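Local structure of phospholethanolamine N-methyltransferase 2 (Haemonchus contortus, 4KRI) at residues 27-32 and 67-72; 194-199 and 385-390; 279-284 and 306-311; 333-338 and 419-424. The protein probably catalyses the S-adenosylmethionine-dependent methylation of phosphomonomethylethanolamine in the nematode route to phosphocholine. One frame throughout, in Å; residues are numbered along the deposited sequence.

Contact 1 of 4, residues 27-32 and 67-72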
# COMPACT_ATOMS: atom_id res chain seq x y z
N GLY A 27 -9.06 12.99 -22.44
CA GLY A 27 -8.00 13.92 -22.80
C GLY A 27 -6.68 13.22 -22.57
O GLY A 27 -6.55 12.42 -21.64
N ILE A 28 -5.71 13.51 -23.44
CA ILE A 28 -4.37 12.95 -23.32
C ILE A 28 -3.34 14.07 -23.38
O ILE A 28 -3.34 14.86 -24.32
CB ILE A 28 -4.09 11.95 -24.47
CG1 ILE A 28 -5.10 10.79 -24.40
CG2 ILE A 28 -2.66 11.42 -24.39
CD1 ILE A 28 -5.04 9.85 -25.59
N LEU A 29 -2.50 14.16 -22.36
CA LEU A 29 -1.39 15.10 -22.37
C LEU A 29 -0.12 14.27 -22.42
O LEU A 29 0.21 13.58 -21.45
CB LEU A 29 -1.41 15.98 -21.11
CG LEU A 29 -0.17 16.82 -20.80
CD1 LEU A 29 0.19 17.74 -21.94
CD2 LEU A 29 -0.40 17.63 -19.52
N CYS A 30 0.57 14.31 -23.56
CA CYS A 30 1.72 13.44 -23.78
C CYS A 30 2.57 14.06 -24.87
O CYS A 30 2.13 14.13 -26.02
CB CYS A 30 1.24 12.05 -24.20
SG CYS A 30 2.55 10.79 -24.39
N PRO A 31 3.78 14.51 -24.51
CA PRO A 31 4.62 15.21 -25.49
C PRO A 31 5.21 14.28 -26.55
O PRO A 31 5.61 14.76 -27.62
CB PRO A 31 5.72 15.82 -24.63
CG PRO A 31 5.81 14.93 -23.44
CD PRO A 31 4.40 14.47 -23.18
N GLN A 32 5.27 12.98 -26.28
CA GLN A 32 5.84 12.03 -27.25
C GLN A 32 4.75 11.41 -28.14
O GLN A 32 3.90 10.66 -27.66
CB GLN A 32 6.66 10.95 -26.54
CG GLN A 32 7.14 9.82 -27.44
CD GLN A 32 8.00 10.28 -28.61
OE1 GLN A 32 7.70 9.98 -29.77
NE2 GLN A 32 9.09 10.99 -28.31
N LEU A 67 -8.52 11.89 -17.89
CA LEU A 67 -7.38 12.63 -18.39
C LEU A 67 -6.17 11.76 -18.13
O LEU A 67 -5.89 11.39 -16.98
CB LEU A 67 -7.24 13.93 -17.61
CG LEU A 67 -6.01 14.77 -17.93
CD1 LEU A 67 -5.98 15.18 -19.40
CD2 LEU A 67 -5.98 15.98 -17.03
N ILE A 68 -5.45 11.41 -19.20
CA ILE A 68 -4.26 10.58 -19.08
C ILE A 68 -3.05 11.46 -19.35
O ILE A 68 -2.95 12.07 -20.41
CB ILE A 68 -4.29 9.44 -20.11
CG1 ILE A 68 -5.57 8.62 -19.93
CG2 ILE A 68 -3.07 8.55 -19.96
CD1 ILE A 68 -5.84 7.66 -21.05
N VAL A 69 -2.14 11.55 -18.38
CA VAL A 69 -1.00 12.43 -18.49
C VAL A 69 0.24 11.56 -18.45
O VAL A 69 0.51 10.90 -17.44
CB VAL A 69 -0.96 13.46 -17.35
CG1 VAL A 69 0.25 14.39 -17.48
CG2 VAL A 69 -2.23 14.28 -17.36
N ASN A 70 1.00 11.55 -19.54
CA ASN A 70 2.07 10.58 -19.68
C ASN A 70 3.43 11.23 -19.95
O ASN A 70 3.66 11.79 -21.02
CB ASN A 70 1.73 9.61 -20.82
CG ASN A 70 2.69 8.45 -20.91
OD1 ASN A 70 3.25 8.01 -19.90
ND2 ASN A 70 2.91 7.95 -22.12
N GLN A 71 4.31 11.18 -18.95
CA GLN A 71 5.68 11.72 -19.06
C GLN A 71 5.69 13.19 -19.46
O GLN A 71 6.49 13.61 -20.30
CB GLN A 71 6.52 10.90 -20.04
CG GLN A 71 6.74 9.46 -19.59
CD GLN A 71 7.84 9.28 -18.53
OE1 GLN A 71 7.88 9.97 -17.49
NE2 GLN A 71 8.75 8.33 -18.79
N ALA A 72 4.82 13.98 -18.84
CA ALA A 72 4.63 15.37 -19.24
C ALA A 72 5.06 16.36 -18.17
O ALA A 72 5.03 17.58 -18.39
CB ALA A 72 3.17 15.60 -19.62
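G27 to L29 run beside L67 to N70 as parallel strands, their short axes 4.7 Å apart and 13° from parallel, in the register G27-L67, I28-I68 and L29-V69. The backbone bonds alternate as parallel pairing demands: I68 N donates to G27 O at 2.9 Å, L29 N to I68 O, and N70 N to L29 O, all nearly straight. I28 and I68 share one face of the pair, where L39 of helix 33-40 packs on both. L67, L29 and V69 occupy the other, against which helix 80-93 lays F86 and A90. Branched and long aliphatic chains suit such a buried sheet. G27, with no side chain, leaves room for L67, whose CD1 lies 3.6 Å from G27 O. L29 and V69 lie side by side and point the same way, CD2 of L29 being 3.9 Å from CG1 of V69. The leucine's CG, anti to its own nitrogen (chi1 167°), also meets A72 CB at 3.7 Å. Past the strands, the P31 ring closes the seam: its CD touches A72 CB at 3.9 Å and its CG comes to 3.5 Å from Q71 O. SG of C30 rests 3.7 Å from N70 ND2, while N70 OD1 is held by R103. With 48-52 and 98-105 flanking this pair, the strand order matches that of a class I methyltransferase, whose first and fourth strands are neighbours like these; the ligands bind in the other domain, consistent with a vestigial methyltransferase fold here.

Contact 2 of 4, residues 194-199 and 385-390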
# COMPACT_ATOMS: atom_id res chain seq x y z
N GLU A 194 12.01 -0.45 12.81
CA GLU A 194 12.93 -1.33 12.10
C GLU A 194 14.14 -1.67 12.98
O GLU A 194 14.65 -2.80 12.97
CB GLU A 194 13.41 -0.70 10.79
CG GLU A 194 14.31 -1.61 10.00
CD GLU A 194 14.95 -0.94 8.80
OE1 GLU A 194 15.01 0.31 8.74
OE2 GLU A 194 15.42 -1.68 7.91
N TRP A 195 14.59 -0.70 13.76
CA TRP A 195 15.75 -0.92 14.62
C TRP A 195 15.48 -2.02 15.64
O TRP A 195 16.32 -2.89 15.85
CB TRP A 195 16.15 0.38 15.34
CG TRP A 195 17.52 0.33 15.98
CD1 TRP A 195 18.70 0.72 15.42
CD2 TRP A 195 17.83 -0.11 17.31
NE1 TRP A 195 19.73 0.54 16.31
CE2 TRP A 195 19.22 0.03 17.48
CE3 TRP A 195 17.08 -0.61 18.37
CZ2 TRP A 195 19.87 -0.31 18.66
CZ3 TRP A 195 17.73 -0.94 19.55
CH2 TRP A 195 19.11 -0.79 19.68
N ILE A 196 14.30 -2.00 16.25
CA ILE A 196 13.97 -3.03 17.24
C ILE A 196 13.55 -4.37 16.62
O ILE A 196 13.92 -5.44 17.13
CB ILE A 196 12.93 -2.53 18.29
CG1 ILE A 196 12.66 -3.61 19.34
CG2 ILE A 196 11.62 -2.15 17.64
CD1 ILE A 196 13.90 -4.21 19.92
N PHE A 197 12.78 -4.33 15.54
CA PHE A 197 12.29 -5.57 14.93
C PHE A 197 13.36 -6.31 14.12
O PHE A 197 13.40 -7.54 14.10
CB PHE A 197 11.05 -5.30 14.06
CG PHE A 197 9.81 -4.97 14.86
CD1 PHE A 197 9.31 -5.88 15.78
CD2 PHE A 197 9.13 -3.78 14.66
CE1 PHE A 197 8.16 -5.59 16.51
CE2 PHE A 197 7.98 -3.48 15.38
CZ PHE A 197 7.50 -4.39 16.30
N GLY A 198 14.23 -5.55 13.45
CA GLY A 198 15.25 -6.14 12.60
C GLY A 198 15.20 -5.54 11.21
O GLY A 198 14.14 -5.09 10.78
N ASN A 199 16.34 -5.51 10.51
CA ASN A 199 16.41 -4.92 9.17
C ASN A 199 15.25 -5.29 8.25
O ASN A 199 14.95 -6.47 8.07
CB ASN A 199 17.73 -5.28 8.49
CG ASN A 199 18.91 -4.47 9.02
OD1 ASN A 199 18.86 -3.94 10.13
ND2 ASN A 199 19.97 -4.37 8.22
N GLU A 385 15.57 -6.86 25.54
CA GLU A 385 16.94 -6.97 26.05
C GLU A 385 17.89 -6.37 25.02
O GLU A 385 18.94 -5.84 25.37
CB GLU A 385 17.31 -8.41 26.38
CG GLU A 385 18.51 -8.53 27.32
CD GLU A 385 18.27 -7.89 28.69
OE1 GLU A 385 17.10 -7.80 29.12
OE2 GLU A 385 19.26 -7.47 29.33
N ARG A 386 17.49 -6.44 23.75
CA ARG A 386 18.29 -5.87 22.66
C ARG A 386 18.32 -4.34 22.66
O ARG A 386 19.41 -3.75 22.60
CB ARG A 386 17.84 -6.44 21.31
CG ARG A 386 18.92 -6.44 20.23
CD ARG A 386 18.65 -7.50 19.17
NE ARG A 386 17.41 -7.25 18.43
CZ ARG A 386 16.49 -8.18 18.19
NH1 ARG A 386 16.66 -9.41 18.63
NH2 ARG A 386 15.40 -7.86 17.50
N ILE A 387 17.16 -3.68 22.73
CA ILE A 387 17.13 -2.21 22.82
C ILE A 387 17.83 -1.71 24.09
O ILE A 387 18.54 -0.70 24.06
CB ILE A 387 15.69 -1.58 22.81
CG1 ILE A 387 14.72 -2.38 23.68
CG2 ILE A 387 15.15 -1.44 21.42
CD1 ILE A 387 13.29 -1.82 23.68
N GLU A 388 17.61 -2.41 25.19
CA GLU A 388 18.23 -2.06 26.47
C GLU A 388 19.74 -2.22 26.40
O GLU A 388 20.49 -1.44 26.99
CB GLU A 388 17.67 -2.94 27.59
CG GLU A 388 16.38 -2.42 28.22
CD GLU A 388 15.86 -3.33 29.32
OE1 GLU A 388 16.26 -4.51 29.35
OE2 GLU A 388 15.06 -2.86 30.16
N GLN A 389 20.20 -3.23 25.67
CA GLN A 389 21.63 -3.52 25.59
C GLN A 389 22.36 -2.63 24.58
O GLN A 389 23.53 -2.29 24.77
CB GLN A 389 21.85 -4.99 25.26
CG GLN A 389 23.28 -5.48 25.46
CD GLN A 389 23.38 -6.99 25.50
OE1 GLN A 389 24.39 -7.56 25.10
NE2 GLN A 389 22.33 -7.65 25.99
N ASP A 390 21.66 -2.24 23.51
CA ASP A 390 22.28 -1.45 22.45
C ASP A 390 21.85 0.01 22.49
O ASP A 390 21.92 0.71 21.48
CB ASP A 390 21.99 -2.06 21.08
CG ASP A 390 22.65 -3.41 20.89
OD1 ASP A 390 23.59 -3.71 21.64
OD2 ASP A 390 22.22 -4.15 19.98
O HOH W 1 12.94 -9.00 16.47
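W195 of helix 187-197 reaches across to I387 of helix 373-389 and to D390 just past its end. Its CB carries the indole anti to the backbone N (chi1 -166°), which swings the six-membered ring towards the other helix. Along that rim CE3 lies 3.7 Å from I387 CG2, and CZ3 presses on the same methyl more closely still. CH2 then meets D390 CB at 3.4 Å, and CZ2 stands 3.6 Å from D390 O. The methyl and the aspartate CB both come at the ring edge, near its plane, and the D390 carboxylate is turned 86° to the indole. I387 CG2 thus meets both W195 CZ3 and I196 CD1, the latter at a tight 3.4 Å; L406 of helix 400-418 packs on both isoleucines. On the partly exposed flank R386, bent at chi3, sends NH2 to I196 O at 2.9 Å (N-H...O 142°). The same nitrogen donates to a water that bonds to F197 O; the F197 side chain touches the bound phosphomonomethylethanolamine. Carbonyls in the last turn of a helix lack the usual onward amide partners, which makes a long arginine well suited to this place. Its positive charge probably also eases the negative pole of the helix end.

Contact 3 of 4, residues 279-284 and 306-311. With SAH (S-adenosyl-L-homocysteine), chain D.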
# COMPACT_ATOMS: atom_id res chain seq x y z
N ASP A 279 -5.33 0.90 -0.64
CA ASP A 279 -6.04 0.37 0.52
C ASP A 279 -6.54 -1.01 0.09
O ASP A 279 -7.33 -1.13 -0.85
CB ASP A 279 -7.21 1.29 0.87
CG ASP A 279 -7.95 0.85 2.12
OD1 ASP A 279 -7.95 -0.36 2.44
OD2 ASP A 279 -8.56 1.72 2.78
N ALA A 280 -6.07 -2.05 0.76
CA ALA A 280 -6.35 -3.42 0.35
C ALA A 280 -7.84 -3.78 0.46
O ALA A 280 -8.29 -4.76 -0.12
CB ALA A 280 -5.50 -4.40 1.15
N CYS A 281 -8.60 -2.96 1.18
CA CYS A 281 -10.05 -3.13 1.26
C CYS A 281 -10.81 -2.56 0.07
O CYS A 281 -11.99 -2.87 -0.11
CB CYS A 281 -10.56 -2.46 2.51
SG CYS A 281 -10.19 -3.43 3.94
N GLU A 282 -10.14 -1.72 -0.71
CA GLU A 282 -10.80 -1.02 -1.81
C GLU A 282 -10.29 -1.44 -3.18
O GLU A 282 -11.06 -1.51 -4.15
CB GLU A 282 -10.58 0.49 -1.68
CG GLU A 282 -11.15 1.13 -0.43
CD GLU A 282 -10.85 2.62 -0.34
OE1 GLU A 282 -10.19 3.04 0.63
OE2 GLU A 282 -11.26 3.37 -1.26
N TYR A 283 -9.00 -1.71 -3.27
CA TYR A 283 -8.33 -1.87 -4.55
C TYR A 283 -8.82 -3.05 -5.37
O TYR A 283 -9.18 -4.10 -4.82
CB TYR A 283 -6.83 -1.97 -4.33
CG TYR A 283 -6.03 -1.94 -5.60
CD1 TYR A 283 -5.69 -0.74 -6.20
CD2 TYR A 283 -5.61 -3.12 -6.22
CE1 TYR A 283 -4.95 -0.70 -7.36
CE2 TYR A 283 -4.87 -3.09 -7.39
CZ TYR A 283 -4.54 -1.88 -7.96
OH TYR A 283 -3.80 -1.83 -9.12
N GLU A 284 -8.83 -2.88 -6.68
CA GLU A 284 -9.34 -3.89 -7.60
C GLU A 284 -8.25 -4.90 -7.95
O GLU A 284 -7.50 -4.69 -8.91
CB GLU A 284 -9.87 -3.21 -8.87
CG GLU A 284 -10.77 -4.09 -9.73
CD GLU A 284 -12.20 -4.12 -9.24
OE1 GLU A 284 -12.46 -3.65 -8.11
OE2 GLU A 284 -13.07 -4.62 -9.98
N ASP A 306 -14.86 -8.47 7.41
CA ASP A 306 -15.71 -9.14 6.42
C ASP A 306 -15.39 -8.72 4.98
O ASP A 306 -15.24 -9.56 4.09
CB ASP A 306 -17.19 -8.87 6.71
CG ASP A 306 -18.12 -9.49 5.68
OD1 ASP A 306 -18.51 -8.79 4.72
OD2 ASP A 306 -18.48 -10.69 5.84
N LYS A 307 -15.29 -7.41 4.75
CA LYS A 307 -14.99 -6.92 3.41
C LYS A 307 -13.61 -7.39 2.98
O LYS A 307 -13.43 -7.84 1.86
CB LYS A 307 -15.08 -5.39 3.34
CG LYS A 307 -14.70 -4.83 1.96
CD LYS A 307 -14.65 -3.31 1.94
CE LYS A 307 -16.04 -2.70 1.83
NZ LYS A 307 -15.99 -1.27 1.37
N LEU A 308 -12.64 -7.29 3.89
CA LEU A 308 -11.27 -7.70 3.58
C LEU A 308 -11.22 -9.17 3.21
O LEU A 308 -10.59 -9.54 2.22
CB LEU A 308 -10.35 -7.46 4.78
CG LEU A 308 -8.91 -7.89 4.54
CD1 LEU A 308 -8.23 -7.00 3.52
CD2 LEU A 308 -8.16 -7.87 5.85
N PHE A 309 -11.88 -10.00 4.02
CA PHE A 309 -11.87 -11.44 3.75
C PHE A 309 -12.55 -11.80 2.43
O PHE A 309 -12.08 -12.70 1.73
CB PHE A 309 -12.47 -12.25 4.92
CG PHE A 309 -11.49 -12.51 6.05
CD1 PHE A 309 -10.44 -11.64 6.32
CD2 PHE A 309 -11.61 -13.65 6.83
CE1 PHE A 309 -9.55 -11.88 7.36
CE2 PHE A 309 -10.73 -13.90 7.88
CZ PHE A 309 -9.69 -13.02 8.13
N SER A 310 -13.63 -11.10 2.07
CA SER A 310 -14.28 -11.36 0.78
C SER A 310 -13.39 -10.94 -0.39
O SER A 310 -13.36 -11.61 -1.43
CB SER A 310 -15.63 -10.64 0.68
OG SER A 310 -15.43 -9.25 0.49
N ARG A 311 -12.65 -9.85 -0.21
CA ARG A 311 -11.71 -9.41 -1.24
C ARG A 311 -10.54 -10.38 -1.40
O ARG A 311 -10.09 -10.65 -2.53
CB ARG A 311 -11.17 -8.02 -0.90
CG ARG A 311 -12.20 -6.91 -0.92
CD ARG A 311 -11.60 -5.70 -1.61
NE ARG A 311 -12.52 -4.57 -1.73
CZ ARG A 311 -13.67 -4.61 -2.39
NH1 ARG A 311 -14.07 -5.73 -2.98
NH2 ARG A 311 -14.44 -3.53 -2.45
N SAH D . 4.06 -6.88 6.87
CA SAH D . 5.18 -5.96 7.19
CB SAH D . 4.61 -4.59 7.74
CG SAH D . 3.91 -4.61 9.09
SD SAH D . 3.26 -2.97 9.55
C SAH D . 6.18 -6.60 8.08
O SAH D . 6.06 -7.78 8.39
OXT SAH D . 7.22 -6.02 8.31
C5' SAH D . 1.55 -2.87 9.01
C4' SAH D . 1.35 -2.29 7.72
O4' SAH D . -0.04 -2.49 7.34
C3' SAH D . 1.53 -0.83 7.78
O3' SAH D . 2.56 -0.47 6.89
C2' SAH D . 0.26 -0.25 7.34
O2' SAH D . 0.42 0.90 6.55
C1' SAH D . -0.37 -1.38 6.58
N9 SAH D . -1.85 -1.22 6.40
C8 SAH D . -2.77 -1.02 7.37
N7 SAH D . -3.98 -1.00 6.79
C5 SAH D . -3.84 -1.21 5.47
C6 SAH D . -4.74 -1.29 4.40
N6 SAH D . -6.10 -1.14 4.60
N1 SAH D . -4.25 -1.52 3.17
C2 SAH D . -2.94 -1.66 2.95
N3 SAH D . -2.04 -1.60 3.96
C4 SAH D . -2.46 -1.36 5.21
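C281, R311 and L308 carry this contact between an adenine-binding loop and helix 305-315. R311 reaches the backbone carbonyl of C281: NE donates to C281 O, though the modelled separation of 2.4 Å is too short to be trusted in detail, and the unusual bend of the arginine chain at chi2 is equally doubtful. The edge of the guanidinium faces the carbonyl, and R311 CD lies 3.7 Å from A280 O. K307 flanks the C281 oxygen, its CD 3.4 Å from C281 O, while its CG lies over one face of the R311 guanidinium near the rim. Long aliphatic stems with charged ends fit this partly exposed border. Farther in, C281 SG meets L308 CD1 at 4.1 Å, a small, weakly polar thiol suited to packing on a leucine, which also lies near A280 CB. The loop is shaped by D279, whose OD1 accepts from C281 N at 3.0 Å in an Asx turn and from N6 of S-adenosylhomocysteine at 2.9 Å. A280 N donates to adenine N1 at 3.1 Å, so the loop reads the adenine edge. It leaves strand 273-277 and leads to strand 290-296; L308 packs on I299 and C281 on I302, both in the connection preceding helix 305-315, and F309 turns to helix 352-362.

Contact 4 of 4, residues 333-338 and 419-424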
# COMPACT_ATOMS: atom_id res chain seq x y z
N THR A 333 -9.95 -9.55 31.48
CA THR A 333 -10.59 -8.27 31.76
C THR A 333 -9.71 -7.14 31.22
O THR A 333 -8.55 -7.01 31.61
CB THR A 333 -10.79 -8.07 33.27
OG1 THR A 333 -11.40 -9.25 33.83
CG2 THR A 333 -11.69 -6.87 33.52
N LEU A 334 -10.27 -6.33 30.33
CA LEU A 334 -9.51 -5.28 29.68
C LEU A 334 -9.15 -4.15 30.65
O LEU A 334 -10.00 -3.67 31.38
CB LEU A 334 -10.30 -4.71 28.49
CG LEU A 334 -10.65 -5.70 27.38
CD1 LEU A 334 -11.10 -4.97 26.13
CD2 LEU A 334 -9.48 -6.63 27.08
N SER A 335 -7.88 -3.74 30.65
CA SER A 335 -7.45 -2.61 31.48
C SER A 335 -7.65 -1.29 30.76
O SER A 335 -7.66 -1.24 29.53
CB SER A 335 -5.98 -2.76 31.88
OG SER A 335 -5.13 -2.46 30.78
N GLU A 336 -7.81 -0.21 31.52
CA GLU A 336 -7.98 1.12 30.94
C GLU A 336 -6.75 1.51 30.11
O GLU A 336 -6.86 2.19 29.10
CB GLU A 336 -8.27 2.16 32.04
CG GLU A 336 -8.43 3.60 31.56
CD GLU A 336 -9.64 3.82 30.67
OE1 GLU A 336 -10.55 2.96 30.66
OE2 GLU A 336 -9.68 4.85 29.97
N SER A 337 -5.59 1.05 30.56
CA SER A 337 -4.34 1.33 29.88
C SER A 337 -4.29 0.63 28.52
O SER A 337 -3.84 1.20 27.55
CB SER A 337 -3.16 0.87 30.74
OG SER A 337 -1.95 0.95 30.02
N PHE A 338 -4.77 -0.61 28.46
CA PHE A 338 -4.81 -1.34 27.19
C PHE A 338 -5.80 -0.67 26.25
O PHE A 338 -5.53 -0.52 25.05
CB PHE A 338 -5.19 -2.80 27.43
CG PHE A 338 -5.36 -3.60 26.17
CD1 PHE A 338 -4.25 -3.96 25.39
CD2 PHE A 338 -6.62 -4.01 25.75
CE1 PHE A 338 -4.42 -4.71 24.22
CE2 PHE A 338 -6.79 -4.75 24.59
CZ PHE A 338 -5.69 -5.10 23.82
N ASP A 419 -2.37 -9.59 31.37
CA ASP A 419 -3.80 -9.50 31.68
C ASP A 419 -4.66 -10.26 30.67
O ASP A 419 -5.89 -10.27 30.78
CB ASP A 419 -4.21 -8.02 31.76
CG ASP A 419 -3.48 -7.28 32.86
OD1 ASP A 419 -3.14 -7.91 33.88
OD2 ASP A 419 -3.26 -6.06 32.71
N ASP A 420 -4.01 -10.91 29.70
CA ASP A 420 -4.68 -11.55 28.56
C ASP A 420 -5.57 -10.57 27.81
O ASP A 420 -6.68 -10.92 27.38
CB ASP A 420 -5.47 -12.81 28.97
CG ASP A 420 -5.76 -13.74 27.79
OD1 ASP A 420 -4.83 -13.99 26.99
OD2 ASP A 420 -6.91 -14.20 27.65
N ASN A 421 -5.08 -9.35 27.65
CA ASN A 421 -5.75 -8.37 26.81
C ASN A 421 -5.20 -8.48 25.38
O ASN A 421 -5.95 -8.63 24.42
CB ASN A 421 -5.51 -6.94 27.33
CG ASN A 421 -6.21 -6.65 28.66
OD1 ASN A 421 -6.22 -5.50 29.10
ND2 ASN A 421 -6.79 -7.67 29.30
N HIS A 422 -3.87 -8.42 25.28
CA HIS A 422 -3.17 -8.40 23.99
C HIS A 422 -2.82 -9.83 23.59
O HIS A 422 -2.11 -10.52 24.33
CB HIS A 422 -1.89 -7.58 24.16
CG HIS A 422 -1.24 -7.17 22.87
ND1 HIS A 422 -0.54 -5.99 22.73
CD2 HIS A 422 -1.16 -7.80 21.67
CE1 HIS A 422 -0.07 -5.90 21.50
NE2 HIS A 422 -0.43 -6.98 20.84
N ASN A 423 -3.30 -10.28 22.44
CA ASN A 423 -2.93 -11.59 21.93
C ASN A 423 -2.28 -11.47 20.55
O ASN A 423 -2.42 -10.45 19.86
CB ASN A 423 -4.16 -12.51 21.82
CG ASN A 423 -4.54 -13.16 23.14
OD1 ASN A 423 -4.09 -12.74 24.22
ND2 ASN A 423 -5.38 -14.19 23.07
N TRP A 424 -1.56 -12.52 20.14
CA TRP A 424 -0.94 -12.53 18.82
C TRP A 424 -1.48 -13.76 18.12
O TRP A 424 -1.16 -14.89 18.51
CB TRP A 424 0.59 -12.59 18.92
CG TRP A 424 1.28 -12.39 17.58
CD1 TRP A 424 0.91 -11.52 16.60
CD2 TRP A 424 2.42 -13.10 17.08
NE1 TRP A 424 1.78 -11.63 15.52
CE2 TRP A 424 2.70 -12.60 15.79
CE3 TRP A 424 3.24 -14.12 17.60
CZ2 TRP A 424 3.77 -13.07 15.01
CZ3 TRP A 424 4.30 -14.59 16.82
CH2 TRP A 424 4.55 -14.07 15.55
O HOH W 2 -7.47 -10.13 33.03
O HOH W 3 -3.57 -4.58 30.71
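D419, the first of the second segment, faces S335 and T333 across two waters. One water joins D419 O to T333 N, the latter bond weak; the other donates to D419 OD2 and N421 OD1 and accepts from S335 OG. D420 takes a positive phi in a Schellman motif that ends helix 400-418, and its OD2 accepts from H331 N. N421 then does the main work, its amide bracketing L334. ND2 donates to T333 O at 3.0 Å, the oxygen lying in the asparagine's amide plane although the donor sits above the carbonyl plane of T333. OD1 accepts from S335 N at 2.9 Å (165°). An asparagine suits the place because one short side chain offers donor and acceptor together. L334 CD2 rests 3.6 Å from N421 CG, and N421 CB stands 3.5 Å from the F338 ring centroid, 11° off the normal, a CH-pi contact over the face. H422 follows, its CB 3.8 Å from F338 CE1, while its ring meets Y327 edge-to-face. The result is a braced helix start: S335 is the N-cap, its OG accepting from F338 N at 3.0 Å, and helix 336-345 goes on to supply Y341 and R345 to the phosphomonomethylethanolamine pocket.

Along the chain contact 1 closes before the others open. Contact 3 falls between the two segments of contact 2, and contacts 2 and 4 interleave, their segments alternating. Contact 1 belongs to the N-terminal part, its centre about 53 Å from that of contact 4 and about 31 Å from that of contact 3. The other three lie in the ligand-binding half, where contacts 2 and 4 come within about 9 Å of each other at their nearest atoms. Helix 400-418 links these two, packing on the isoleucines of contact 2 and ending at contact 4. Contact 3 thus lies by the adenine of S-adenosylhomocysteine, while contacts 2 and 4 lie near the phosphomonomethylethanolamine, far from contact 1.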